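Local coordinates for killer cell lectin-like receptor 3 (Mus musculus, PDB 3C8J), which serves as a natural killer cell receptor for class I MHC molecules, working as a disulfide-linked homodimer with a C-type lectin-like extracellular domain, at residues A[88-93]-A[114-119]; A[94-99]-A[130-135]; A[161-166]-A[179-184]. The protein carries 4 engineered substitutions. All blocks are in the same frame, centred on the assembly; numbering follows the deposited sequence.

Interaction 1: residues A[88-93]-A[114-119]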
loop_
_atom_site.group_PDB
_atom_site.type_symbol
_atom_site.label_atom_id
_atom_site.label_comp_id
_atom_site.label_asym_id
_atom_site.label_seq_id
_atom_site.Cartn_x
_atom_site.Cartn_y
_atom_site.Cartn_z
ATOM N N SER A 88 -1.402 2.917 -1.234
ATOM C CA SER A 88 -1.480 4.366 -1.324
ATOM C C SER A 88 -1.628 4.890 0.097
ATOM O O SER A 88 -0.828 4.535 0.954
ATOM C CB SER A 88 -2.632 4.785 -2.259
ATOM O OG SER A 88 -2.501 6.125 -2.668
ATOM N N THR A 89 -2.646 5.690 0.370
ATOM C CA THR A 89 -2.874 6.154 1.748
ATOM C C THR A 89 -4.054 5.464 2.445
ATOM O O THR A 89 -4.726 6.058 3.256
ATOM C CB THR A 89 -3.025 7.728 1.868
ATOM O OG1 THR A 89 -4.145 8.176 1.099
ATOM C CG2 THR A 89 -1.786 8.446 1.395
ATOM N N LYS A 90 -4.283 4.195 2.153
ATOM C CA LYS A 90 -5.445 3.492 2.716
ATOM C C LYS A 90 -5.043 2.076 3.158
ATOM O O LYS A 90 -4.160 1.468 2.550
ATOM C CB LYS A 90 -6.497 3.415 1.622
ATOM C CG LYS A 90 -7.867 3.231 2.128
ATOM C CD LYS A 90 -8.953 3.349 1.038
ATOM C CE LYS A 90 -10.295 2.871 1.620
ATOM N NZ LYS A 90 -11.459 3.180 0.741
ATOM N N CYS A 91 -5.676 1.522 4.191
ATOM C CA CYS A 91 -5.445 0.093 4.480
ATOM C C CYS A 91 -6.726 -0.699 4.535
ATOM O O CYS A 91 -7.788 -0.150 4.859
ATOM C CB CYS A 91 -4.626 -0.160 5.748
ATOM S SG CYS A 91 -3.079 0.734 5.820
ATOM N N TYR A 92 -6.600 -1.988 4.212
ATOM C CA TYR A 92 -7.719 -2.893 4.111
ATOM C C TYR A 92 -7.504 -4.158 4.940
ATOM O O TYR A 92 -6.364 -4.576 5.177
ATOM C CB TYR A 92 -7.920 -3.324 2.645
ATOM C CG TYR A 92 -7.934 -2.211 1.638
ATOM C CD1 TYR A 92 -6.764 -1.747 1.085
ATOM C CD2 TYR A 92 -9.145 -1.621 1.231
ATOM C CE1 TYR A 92 -6.775 -0.710 0.141
ATOM C CE2 TYR A 92 -9.173 -0.587 0.281
ATOM C CZ TYR A 92 -7.980 -0.140 -0.249
ATOM O OH TYR A 92 -7.986 0.879 -1.162
ATOM N N TYR A 93 -8.617 -4.767 5.333
ATOM C CA TYR A 93 -8.678 -6.105 5.891
ATOM C C TYR A 93 -9.416 -6.972 4.889
ATOM O O TYR A 93 -10.545 -6.644 4.472
ATOM C CB TYR A 93 -9.499 -6.132 7.191
ATOM C CG TYR A 93 -8.739 -5.877 8.460
ATOM C CD1 TYR A 93 -8.913 -4.691 9.153
ATOM C CD2 TYR A 93 -7.868 -6.820 8.986
ATOM C CE1 TYR A 93 -8.234 -4.440 10.315
ATOM C CE2 TYR A 93 -7.166 -6.565 10.166
ATOM C CZ TYR A 93 -7.363 -5.370 10.815
ATOM O OH TYR A 93 -6.705 -5.077 11.980
ATOM N N PRO A 114 -14.287 -0.007 9.027
ATOM C CA PRO A 114 -15.617 -0.374 8.525
ATOM C C PRO A 114 -15.616 -1.040 7.137
ATOM O O PRO A 114 -14.640 -0.957 6.406
ATOM C CB PRO A 114 -16.372 0.967 8.512
ATOM C CG PRO A 114 -15.463 1.960 9.299
ATOM C CD PRO A 114 -14.076 1.455 9.034
ATOM N N ILE A 115 -16.722 -1.700 6.799
ATOM C CA ILE A 115 -16.863 -2.392 5.515
ATOM C C ILE A 115 -16.529 -1.445 4.362
ATOM O O ILE A 115 -16.835 -0.258 4.417
ATOM C CB ILE A 115 -18.258 -3.098 5.407
ATOM C CG1 ILE A 115 -18.394 -3.959 4.148
ATOM C CG2 ILE A 115 -19.430 -2.105 5.569
ATOM C CD1 ILE A 115 -19.755 -4.694 4.054
ATOM N N LEU A 116 -15.888 -1.968 3.324
ATOM C CA LEU A 116 -15.261 -1.132 2.300
ATOM C C LEU A 116 -16.147 -0.142 1.571
ATOM O O LEU A 116 -17.214 -0.479 1.063
ATOM C CB LEU A 116 -14.522 -1.985 1.280
ATOM C CG LEU A 116 -13.736 -1.224 0.212
ATOM C CD1 LEU A 116 -12.566 -0.462 0.796
ATOM C CD2 LEU A 116 -13.294 -2.154 -0.874
ATOM N N LYS A 117 -15.661 1.094 1.529
ATOM C CA LYS A 117 -16.133 2.093 0.591
ATOM C C LYS A 117 -15.076 2.277 -0.499
ATOM O O LYS A 117 -13.896 2.442 -0.209
ATOM C CB LYS A 117 -16.440 3.400 1.329
ATOM C CG LYS A 117 -16.376 4.657 0.479
ATOM C CD LYS A 117 -17.659 5.475 0.591
ATOM C CE LYS A 117 -17.392 6.891 0.188
ATOM N NZ LYS A 117 -18.648 7.587 -0.125
ATOM N N ILE A 118 -15.500 2.215 -1.757
ATOM C CA ILE A 118 -14.584 2.387 -2.888
ATOM C C ILE A 118 -14.789 3.782 -3.457
ATOM O O ILE A 118 -15.913 4.153 -3.749
ATOM C CB ILE A 118 -14.782 1.317 -3.992
ATOM C CG1 ILE A 118 -14.568 -0.089 -3.413
ATOM C CG2 ILE A 118 -13.794 1.545 -5.108
ATOM C CD1 ILE A 118 -14.646 -1.246 -4.428
ATOM N N GLU A 119 -13.699 4.542 -3.588
ATOM C CA GLU A 119 -13.771 5.946 -3.998
ATOM C C GLU A 119 -13.829 6.139 -5.501
ATOM O O GLU A 119 -14.628 6.931 -5.997
ATOM C CB GLU A 119 -12.619 6.773 -3.417
ATOM C CG GLU A 119 -12.573 6.819 -1.901
ATOM C CD GLU A 119 -13.767 7.530 -1.259
ATOM O OE1 GLU A 119 -14.670 8.038 -1.990
ATOM O OE2 GLU A 119 -13.798 7.583 -0.002
HETATM O O HOH W 1 -12.773 5.987 2.135
#

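Interaction 2: residues A[94-99]-A[130-135]. Engineered in segment 130-135: G134 (natural residue Glu).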
loop_
_atom_site.group_PDB
_atom_site.type_symbol
_atom_site.label_atom_id
_atom_site.label_comp_id
_atom_site.label_asym_id
_atom_site.label_seq_id
_atom_site.Cartn_x
_atom_site.Cartn_y
_atom_site.Cartn_z
ATOM N N PHE A 94 -8.822 -8.086 4.504
ATOM C CA PHE A 94 -9.570 -9.017 3.682
ATOM C C PHE A 94 -9.900 -10.161 4.603
ATOM O O PHE A 94 -9.008 -10.885 5.044
ATOM C CB PHE A 94 -8.774 -9.456 2.454
ATOM C CG PHE A 94 -8.304 -8.308 1.594
ATOM C CD1 PHE A 94 -7.170 -7.613 1.916
ATOM C CD2 PHE A 94 -9.006 -7.928 0.458
ATOM C CE1 PHE A 94 -6.734 -6.548 1.132
ATOM C CE2 PHE A 94 -8.568 -6.864 -0.343
ATOM C CZ PHE A 94 -7.444 -6.179 0.006
ATOM N N ILE A 95 -11.179 -10.275 4.948
ATOM C CA ILE A 95 -11.640 -11.313 5.850
ATOM C C ILE A 95 -12.079 -12.521 5.029
ATOM O O ILE A 95 -13.064 -12.469 4.280
ATOM C CB ILE A 95 -12.759 -10.799 6.778
ATOM C CG1 ILE A 95 -12.291 -9.517 7.462
ATOM C CG2 ILE A 95 -13.133 -11.866 7.813
ATOM C CD1 ILE A 95 -13.124 -9.092 8.613
ATOM N N MET A 96 -11.320 -13.600 5.191
ATOM C CA MET A 96 -11.378 -14.774 4.331
ATOM C C MET A 96 -12.227 -15.925 4.891
ATOM O O MET A 96 -11.883 -17.098 4.733
ATOM C CB MET A 96 -9.940 -15.221 4.031
ATOM C CG MET A 96 -9.114 -14.150 3.309
ATOM S SD MET A 96 -9.742 -13.559 1.706
ATOM C CE MET A 96 -9.147 -14.795 0.533
ATOM N N ASN A 97 -13.320 -15.565 5.576
ATOM C CA ASN A 97 -14.426 -16.474 5.934
ATOM C C ASN A 97 -15.654 -15.973 5.231
ATOM O O ASN A 97 -15.841 -14.763 5.118
ATOM C CB ASN A 97 -14.776 -16.433 7.424
ATOM C CG ASN A 97 -13.580 -16.519 8.308
ATOM O OD1 ASN A 97 -12.849 -15.539 8.471
ATOM N ND2 ASN A 97 -13.375 -17.688 8.918
ATOM N N LYS A 98 -16.519 -16.889 4.815
ATOM C CA LYS A 98 -17.731 -16.531 4.117
ATOM C C LYS A 98 -18.838 -16.248 5.123
ATOM O O LYS A 98 -19.338 -17.165 5.778
ATOM C CB LYS A 98 -18.142 -17.647 3.164
ATOM C CG LYS A 98 -17.155 -17.904 2.020
ATOM C CD LYS A 98 -17.502 -19.226 1.300
ATOM C CE LYS A 98 -16.790 -19.374 -0.045
ATOM N NZ LYS A 98 -16.980 -20.768 -0.534
ATOM N N THR A 99 -19.198 -14.971 5.249
ATOM C CA THR A 99 -20.340 -14.563 6.067
ATOM C C THR A 99 -21.362 -13.846 5.191
ATOM O O THR A 99 -21.062 -13.531 4.036
ATOM C CB THR A 99 -19.945 -13.609 7.236
ATOM O OG1 THR A 99 -19.745 -12.278 6.739
ATOM C CG2 THR A 99 -18.701 -14.097 7.971
ATOM N N HIS A 130 -5.806 -7.308 -6.958
ATOM C CA HIS A 130 -5.161 -7.760 -5.727
ATOM C C HIS A 130 -5.766 -9.064 -5.195
ATOM O O HIS A 130 -5.089 -10.037 -4.869
ATOM C CB HIS A 130 -5.318 -6.699 -4.657
ATOM C CG HIS A 130 -4.858 -7.160 -3.320
ATOM N ND1 HIS A 130 -3.521 -7.292 -3.008
ATOM C CD2 HIS A 130 -5.548 -7.605 -2.244
ATOM C CE1 HIS A 130 -3.405 -7.760 -1.778
ATOM N NE2 HIS A 130 -4.625 -7.972 -1.299
ATOM N N VAL A 131 -7.084 -9.030 -5.107
ATOM C CA VAL A 131 -7.879 -10.037 -4.464
ATOM C C VAL A 131 -7.518 -11.451 -4.948
ATOM O O VAL A 131 -7.224 -11.659 -6.141
ATOM C CB VAL A 131 -9.334 -9.613 -4.690
ATOM C CG1 VAL A 131 -10.171 -10.638 -5.423
ATOM C CG2 VAL A 131 -9.945 -9.033 -3.397
ATOM N N ILE A 132 -7.490 -12.409 -4.016
ATOM C CA ILE A 132 -7.429 -13.818 -4.383
ATOM C C ILE A 132 -8.778 -14.116 -5.035
ATOM O O ILE A 132 -9.770 -13.597 -4.564
ATOM C CB ILE A 132 -7.225 -14.714 -3.147
ATOM C CG1 ILE A 132 -5.764 -14.711 -2.706
ATOM C CG2 ILE A 132 -7.637 -16.160 -3.459
ATOM C CD1 ILE A 132 -5.576 -14.935 -1.228
ATOM N N PRO A 133 -8.823 -14.898 -6.142
ATOM C CA PRO A 133 -10.140 -15.186 -6.786
ATOM C C PRO A 133 -11.220 -15.531 -5.767
ATOM O O PRO A 133 -11.023 -16.416 -4.939
ATOM C CB PRO A 133 -9.845 -16.392 -7.664
ATOM C CG PRO A 133 -8.435 -16.210 -8.058
ATOM C CD PRO A 133 -7.713 -15.524 -6.896
ATOM N N GLY A 134 -12.319 -14.788 -5.782
ATOM C CA GLY A 134 -13.428 -15.029 -4.875
ATOM C C GLY A 134 -14.456 -13.925 -5.030
ATOM O O GLY A 134 -14.417 -13.163 -5.999
ATOM N N ASN A 135 -15.378 -13.849 -4.075
ATOM C CA ASN A 135 -16.392 -12.819 -4.036
ATOM C C ASN A 135 -16.372 -12.136 -2.683
ATOM O O ASN A 135 -16.422 -12.808 -1.647
ATOM C CB ASN A 135 -17.752 -13.427 -4.302
ATOM C CG ASN A 135 -17.816 -14.095 -5.642
ATOM O OD1 ASN A 135 -18.268 -15.226 -5.762
ATOM N ND2 ASN A 135 -17.331 -13.409 -6.669
#

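Interaction 3: residues A[161-166]-A[179-184]. Engineered in segment 161-166: K164 (natural residue Arg).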
loop_
_atom_site.group_PDB
_atom_site.type_symbol
_atom_site.label_atom_id
_atom_site.label_comp_id
_atom_site.label_asym_id
_atom_site.label_seq_id
_atom_site.Cartn_x
_atom_site.Cartn_y
_atom_site.Cartn_z
ATOM N N MET A 161 -21.710 7.120 -10.717
ATOM C CA MET A 161 -22.041 7.344 -12.125
ATOM C C MET A 161 -22.115 6.039 -12.916
ATOM O O MET A 161 -23.135 5.749 -13.563
ATOM C CB MET A 161 -21.040 8.301 -12.778
ATOM C CG MET A 161 -21.454 9.755 -12.707
ATOM S SD MET A 161 -21.639 10.433 -14.367
ATOM C CE MET A 161 -22.736 11.850 -14.098
ATOM N N LYS A 162 -21.034 5.265 -12.845
ATOM C CA LYS A 162 -20.947 3.953 -13.479
ATOM C C LYS A 162 -21.951 2.966 -12.860
ATOM O O LYS A 162 -22.658 2.254 -13.581
ATOM C CB LYS A 162 -19.507 3.431 -13.382
ATOM C CG LYS A 162 -19.277 2.003 -13.876
ATOM C CD LYS A 162 -17.976 1.427 -13.289
ATOM C CE LYS A 162 -17.914 -0.090 -13.407
ATOM N NZ LYS A 162 -16.527 -0.576 -13.264
ATOM N N ILE A 163 -22.019 2.953 -11.530
ATOM C CA ILE A 163 -22.906 2.061 -10.782
ATOM C C ILE A 163 -24.387 2.238 -11.133
ATOM O O ILE A 163 -25.086 1.262 -11.387
ATOM C CB ILE A 163 -22.658 2.190 -9.252
ATOM C CG1 ILE A 163 -21.466 1.311 -8.843
ATOM C CG2 ILE A 163 -23.898 1.815 -8.449
ATOM C CD1 ILE A 163 -20.849 1.637 -7.479
ATOM N N LYS A 164 -24.866 3.476 -11.165
ATOM C CA LYS A 164 -26.268 3.711 -11.492
ATOM C C LYS A 164 -26.586 3.333 -12.944
ATOM O O LYS A 164 -27.739 3.027 -13.277
ATOM C CB LYS A 164 -26.708 5.145 -11.149
ATOM C CG LYS A 164 -26.089 6.256 -11.991
ATOM C CD LYS A 164 -26.805 7.573 -11.726
ATOM C CE LYS A 164 -26.505 8.614 -12.799
ATOM N NZ LYS A 164 -27.405 9.802 -12.671
ATOM N N LYS A 165 -25.562 3.333 -13.796
ATOM C CA LYS A 165 -25.727 2.864 -15.169
ATOM C C LYS A 165 -25.574 1.340 -15.256
ATOM O O LYS A 165 -25.748 0.749 -16.327
ATOM C CB LYS A 165 -24.780 3.595 -16.137
ATOM C CG LYS A 165 -25.220 3.510 -17.598
ATOM C CD LYS A 165 -24.602 4.580 -18.474
ATOM C CE LYS A 165 -25.171 4.468 -19.887
ATOM N NZ LYS A 165 -25.017 5.719 -20.678
ATOM N N MET A 166 -25.276 0.708 -14.124
ATOM C CA MET A 166 -25.156 -0.744 -14.070
ATOM C C MET A 166 -26.458 -1.465 -13.738
ATOM O O MET A 166 -26.473 -2.698 -13.671
ATOM C CB MET A 166 -24.084 -1.149 -13.075
ATOM C CG MET A 166 -22.705 -1.130 -13.644
ATOM S SD MET A 166 -21.650 -2.191 -12.664
ATOM C CE MET A 166 -20.543 -2.758 -13.950
ATOM N N ALA A 179 -13.235 -9.946 -11.614
ATOM C CA ALA A 179 -13.842 -9.622 -12.898
ATOM C C ALA A 179 -14.764 -8.399 -12.862
ATOM O O ALA A 179 -14.797 -7.635 -13.830
ATOM C CB ALA A 179 -14.578 -10.816 -13.436
ATOM N N ARG A 180 -15.511 -8.206 -11.774
ATOM C CA ARG A 180 -16.388 -7.024 -11.675
ATOM C C ARG A 180 -17.061 -6.820 -10.309
ATOM O O ARG A 180 -16.578 -7.333 -9.300
ATOM C CB ARG A 180 -17.438 -7.042 -12.778
ATOM C CG ARG A 180 -18.292 -8.260 -12.711
ATOM C CD ARG A 180 -19.047 -8.522 -14.009
ATOM N NE ARG A 180 -19.752 -9.798 -13.876
ATOM C CZ ARG A 180 -19.182 -10.997 -14.005
ATOM N NH1 ARG A 180 -17.891 -11.108 -14.306
ATOM N NH2 ARG A 180 -19.912 -12.093 -13.839
ATOM N N ILE A 181 -18.125 -6.015 -10.290
ATOM C CA ILE A 181 -18.994 -5.850 -9.125
ATOM C C ILE A 181 -20.440 -6.154 -9.530
ATOM O O ILE A 181 -20.849 -5.870 -10.645
ATOM C CB ILE A 181 -18.935 -4.422 -8.476
ATOM C CG1 ILE A 181 -19.489 -3.359 -9.419
ATOM C CG2 ILE A 181 -17.543 -4.051 -8.088
ATOM C CD1 ILE A 181 -20.002 -2.139 -8.712
ATOM N N GLU A 182 -21.198 -6.725 -8.601
ATOM C CA GLU A 182 -22.537 -7.216 -8.870
ATOM C C GLU A 182 -23.459 -7.008 -7.669
ATOM O O GLU A 182 -22.997 -6.669 -6.581
ATOM C CB GLU A 182 -22.475 -8.703 -9.191
ATOM C CG GLU A 182 -22.273 -9.043 -10.637
ATOM C CD GLU A 182 -22.944 -10.361 -10.983
ATOM O OE1 GLU A 182 -22.353 -11.423 -10.657
ATOM O OE2 GLU A 182 -24.049 -10.327 -11.582
ATOM N N ASP A 183 -24.751 -7.238 -7.873
ATOM C CA ASP A 183 -25.726 -7.170 -6.792
ATOM C C ASP A 183 -26.427 -8.510 -6.560
ATOM O O ASP A 183 -26.913 -9.152 -7.512
ATOM C CB ASP A 183 -26.756 -6.049 -7.031
ATOM C CG ASP A 183 -27.587 -6.257 -8.290
ATOM O OD1 ASP A 183 -27.029 -6.572 -9.361
ATOM O OD2 ASP A 183 -28.819 -6.080 -8.210
ATOM N N ILE A 184 -26.486 -8.921 -5.293
ATOM C CA ILE A 184 -27.097 -10.202 -4.920
ATOM C C ILE A 184 -27.633 -10.198 -3.475
ATOM O O ILE A 184 -27.292 -9.313 -2.684
ATOM C CB ILE A 184 -26.108 -11.384 -5.196
ATOM C CG1 ILE A 184 -26.862 -12.670 -5.546
ATOM C CG2 ILE A 184 -25.081 -11.531 -4.074
ATOM C CD1 ILE A 184 -26.163 -13.572 -6.565
#

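Interaction 1: residues A[88-93]-A[114-119]
K90 and Y92 project from the same side of strand 90-96 and meet the 114-119 loop in two ways. The lysine carries the polar half. With CG anti to the backbone N (chi1 -158°) and the chain extended beyond it, the side chain reaches across to the loop backbone, where K90 NZ donates to K117 O at 2.7 Å. The bond approaches the acceptor almost in line with the carbonyl, at a C=O...N angle of 169°. The same ammonium forms a salt bridge with E123 of helix 121-130, and a water that it binds weakly leads on to E119 OE2.

The tyrosine supplies the apolar half. L116 CD1 lies in the plane of the Y92 ring, at its edge, 3.4 Å from Y92 CE2, while the two side chains run at a slant to each other. Y92 OH is hydrogen-bonded to E123 OE1, which also pairs with K90 NZ.

The contact joins this strand of the C-type lectin-like domain to the loop leading into helix 121-130, next to the subunit interface. The charge of K90 is probably balanced by the carboxylate of E123, while strand, loop and helix meet at L116 and L127.

Interaction 2: residues A[94-99]-A[130-135]
F94 and H130 bring their rings together where strand 90-96 of the lectin-like domain passes the last turn of helix 121-130. The two side chains come from opposite directions, and this pair is the tightly packed part of the contact. The ring centroids lie 4.7 Å apart with the planes at 37°, an oblique pairing that is neither a stack nor an edge-to-face contact. H130 NE2 sits over one face of the phenyl ring, 3.5 Å from F94 CE1, and H130 CD2 approaches F94 CZ at 3.3 Å. The histidine gets there because its CG is anti to the backbone N (chi1 172°). V131, the residue at which the chain leaves the helix, adds its CG2 methyl obliquely, 4.0 Å from F94 CE2.

Neighbours from strand 82-88 tighten this cluster. Y83 stacks on F94 while its hydroxyl is hydrogen-bonded to H130 NE2, and F85 also meets the imidazole.

Farther along, the contact becomes thin. M96 is bent at both chi2 and chi3, which curls its terminal methyl toward the loop, and M96 CE reaches I132 CD1 at 4.0 Å. I132 is exposed and M96 partly so, making this a touch between two apolar methyl ends on the solvent side. M96 also leans on Y136 of strand 136-143. Residues 97-99, implicated in MHC class I binding, follow directly without touching segment 130-135.

No hydrogen bond crosses between the two segments. Cohesion rests on ring contact and apolar packing; H130 NE2, over the F94 face, is tied to the Y83 hydroxyl, and that bond probably fixes the rotation of the imidazole, whereas the M96-I132 end has no comparable directional restraint.

Interaction 3: residues A[161-166]-A[179-184]
I181 is the apolar centre of this contact, reaching from strand 181-184 to I163 of helix 160-164 and M166 just after it. With chi1 at 66°, I181 CG1 lies near both its backbone N and its carbonyl carbon, and this aims the CG1-CD1 branch at the helix. I181 CD1 touches I163 CG1 at 3.8 Å and I163 CD1 at 4.1 Å, the two isoleucines crossing at about a right angle. M166 completes the apolar group: its side chain also crosses I181 nearly at right angles, and M166 SD lies 4.1 Å from I181 CG1. The thioether therefore lies against the root of the branch and I163 against its tip.

Polar interactions serve each segment separately. Within 161-166, M166 N donates to I163 O at 2.8 Å, a backbone bond that ties M166 to I163. On the strand side, D183 OD2 is hydrogen-bonded to S170 OG, and R180 N to S177 OG. None of these bonds links the two segments, whose contact is wholly hydrophobic although both overlap regions implicated in MHC class I binding.

Around this small core, I163 also packs on L140 of strand 136-143, and I181 on L176 of strand 173-176 and F168. Strand 181-184 pairs antiparallel with strand 173-176. The short helix 160-164 is thus joined to the sheet through I181 and L140, and to helix 121-130 through K162 and I181, which both touch L124.

Overall arrangement
The three contacts illustrate how one lectin-like domain changes its chemistry with location. Interactions 1 and 2 share strand 90-96 and follow one another along it, each tying that strand to chain flanking helix 121-130. Interaction 1 alone has a direct hydrogen bond between its segments, and it borders the subunit interface; interaction 2 is aromatic at its buried end and aliphatic near solvent. Interaction 3, its centre about 18 Å from the centres of the others, is a buried hydrophobic contact between a short helix and another strand of the same sheet. Both its segments overlap regions implicated in MHC class I binding; in interaction 2 only 97-99 does, beside the contact itself.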